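Local coordinates for stage II sporulation protein Q (Bacillus subtilis, PDB 3TUF) that forms, together with SpoIIIAH, a channel between forespore and mother cell during sporulation, and takes part in forespore engulfment and in anchoring forespore-side membrane proteins, at residues G83-E88 / G162-F167. Residues are numbered along the deposited sequence; the frame is centred on the assembly and turned at random.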
# COMPACT_ATOMS: atom_id res chain seq x y z
N GLY A 83 5.57 16.68 -26.10
CA GLY A 83 6.03 17.62 -27.13
C GLY A 83 4.99 17.95 -28.19
O GLY A 83 3.78 17.65 -28.05
N ILE A 84 5.46 18.59 -29.27
CA ILE A 84 4.57 18.86 -30.38
C ILE A 84 4.91 17.94 -31.54
O ILE A 84 6.06 17.47 -31.68
CB ILE A 84 4.66 20.30 -30.82
CG1 ILE A 84 6.08 20.58 -31.32
CG2 ILE A 84 4.28 21.20 -29.64
CD1 ILE A 84 6.45 22.04 -31.59
N ASP A 85 3.87 17.66 -32.35
CA ASP A 85 4.02 16.96 -33.61
C ASP A 85 3.74 17.93 -34.74
O ASP A 85 2.70 18.58 -34.78
CB ASP A 85 3.02 15.82 -33.71
CG ASP A 85 3.37 14.64 -32.74
OD1 ASP A 85 4.50 14.65 -32.11
OD2 ASP A 85 2.52 13.71 -32.63
N LEU A 86 4.67 17.99 -35.68
CA LEU A 86 4.55 18.87 -36.85
C LEU A 86 4.33 18.01 -38.07
O LEU A 86 5.04 16.98 -38.21
CB LEU A 86 5.86 19.65 -37.03
CG LEU A 86 5.97 20.68 -35.93
CD1 LEU A 86 7.44 21.16 -35.75
CD2 LEU A 86 4.97 21.89 -36.21
N ALA A 87 3.37 18.37 -38.92
CA ALA A 87 3.21 17.66 -40.24
C ALA A 87 2.88 18.70 -41.32
O ALA A 87 2.39 19.79 -40.98
CB ALA A 87 2.17 16.55 -40.20
N GLU A 88 3.22 18.37 -42.58
CA GLU A 88 3.02 19.19 -43.77
C GLU A 88 1.56 19.01 -44.23
O GLU A 88 0.99 17.92 -44.02
CB GLU A 88 4.00 18.74 -44.87
CG GLU A 88 3.91 19.50 -46.26
CD GLU A 88 2.89 18.87 -47.29
OE1 GLU A 88 2.72 17.62 -47.31
OE2 GLU A 88 2.26 19.62 -48.10
N GLY A 162 0.23 10.87 -38.51
CA GLY A 162 0.80 10.47 -39.80
C GLY A 162 2.30 10.71 -39.96
O GLY A 162 3.14 10.41 -39.10
N ASN A 163 2.62 11.29 -41.11
CA ASN A 163 4.00 11.54 -41.45
C ASN A 163 4.40 12.83 -40.74
O ASN A 163 3.84 13.87 -41.04
CB ASN A 163 4.15 11.58 -42.97
CG ASN A 163 5.54 11.98 -43.43
OD1 ASN A 163 6.40 12.43 -42.67
ND2 ASN A 163 5.76 11.81 -44.70
N HIS A 164 5.31 12.75 -39.77
CA HIS A 164 5.58 13.93 -38.92
C HIS A 164 6.93 13.98 -38.25
O HIS A 164 7.71 13.05 -38.37
CB HIS A 164 4.57 13.95 -37.79
CG HIS A 164 4.79 12.87 -36.75
ND1 HIS A 164 4.46 11.54 -36.97
CD2 HIS A 164 5.29 12.94 -35.49
CE1 HIS A 164 4.75 10.83 -35.89
NE2 HIS A 164 5.25 11.66 -34.98
N VAL A 165 7.22 15.03 -37.49
CA VAL A 165 8.29 14.89 -36.49
C VAL A 165 7.72 15.16 -35.09
O VAL A 165 6.93 16.09 -34.93
CB VAL A 165 9.50 15.83 -36.79
CG1 VAL A 165 9.04 17.33 -36.88
CG2 VAL A 165 10.55 15.73 -35.75
N HIS A 166 8.06 14.34 -34.10
CA HIS A 166 7.78 14.68 -32.73
C HIS A 166 8.96 15.48 -32.15
O HIS A 166 10.10 15.05 -32.25
CB HIS A 166 7.61 13.42 -31.91
CG HIS A 166 7.26 13.66 -30.46
ND1 HIS A 166 6.02 14.11 -30.06
CD2 HIS A 166 7.98 13.51 -29.33
CE1 HIS A 166 5.98 14.21 -28.74
NE2 HIS A 166 7.17 13.87 -28.27
N PHE A 167 8.68 16.63 -31.54
CA PHE A 167 9.74 17.46 -31.06
C PHE A 167 9.57 17.83 -29.57
O PHE A 167 8.47 18.19 -29.10
CB PHE A 167 9.72 18.71 -31.89
CG PHE A 167 10.61 19.78 -31.36
CD1 PHE A 167 11.97 19.61 -31.37
CD2 PHE A 167 10.07 20.94 -30.85
CE1 PHE A 167 12.84 20.58 -30.89
CE2 PHE A 167 10.93 21.95 -30.35
CZ PHE A 167 12.33 21.77 -30.36
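At its edge the H166 imidazole meets D85: ND1 donates to OD1 at 2.6 Å, with the acceptor almost in the ring plane and the carboxylate turned 74° from it. CG of H166, anti to the backbone N (chi1 -178°), brings this edge to D85, and I84 O and G83 N approach the ring obliquely. The ring's other nitrogen, NE2, is tied to E168, while D85 OD2 is bonded to S161, so both groups are fixed in rotation. H164 brings its CD2 obliquely to D85 CG, 3.8 Å away, and is anchored at its own ring edge, where ND1 donates to G162 O (2.7 Å); that oxygen lies near the ring plane, but the N-H comes from above the carbonyl plane. I84 CD1 lies at the edge of the F167 ring, 3.9 Å from CD2; Y129 meets the same ring.

H164 and H166 form the H-x-H motif of the M23 (LytM-like) fold, and D85 is the aspartate of its H-x(3)-D motif, whose histidine is replaced here. In active relatives the counterparts of D85 and H166 bind zinc; here they bond directly to each other. Their strands, 84-88 and 165-171, run antiparallel: I84 and F167, like L86 and V165, are hydrogen-bonded pairs. On this apolar face the branched I84 and V165 suit extended backbone, and V165 CG1 packs on L86 CB; the polar D85 and H166, a non-hydrogen-bonded pair, occupy the other. G83, lacking a side chain, brings CA within 3.2 Å of F167 O; the small methyl of A87 points toward 162-167 and rests against N163 O (3.3 Å).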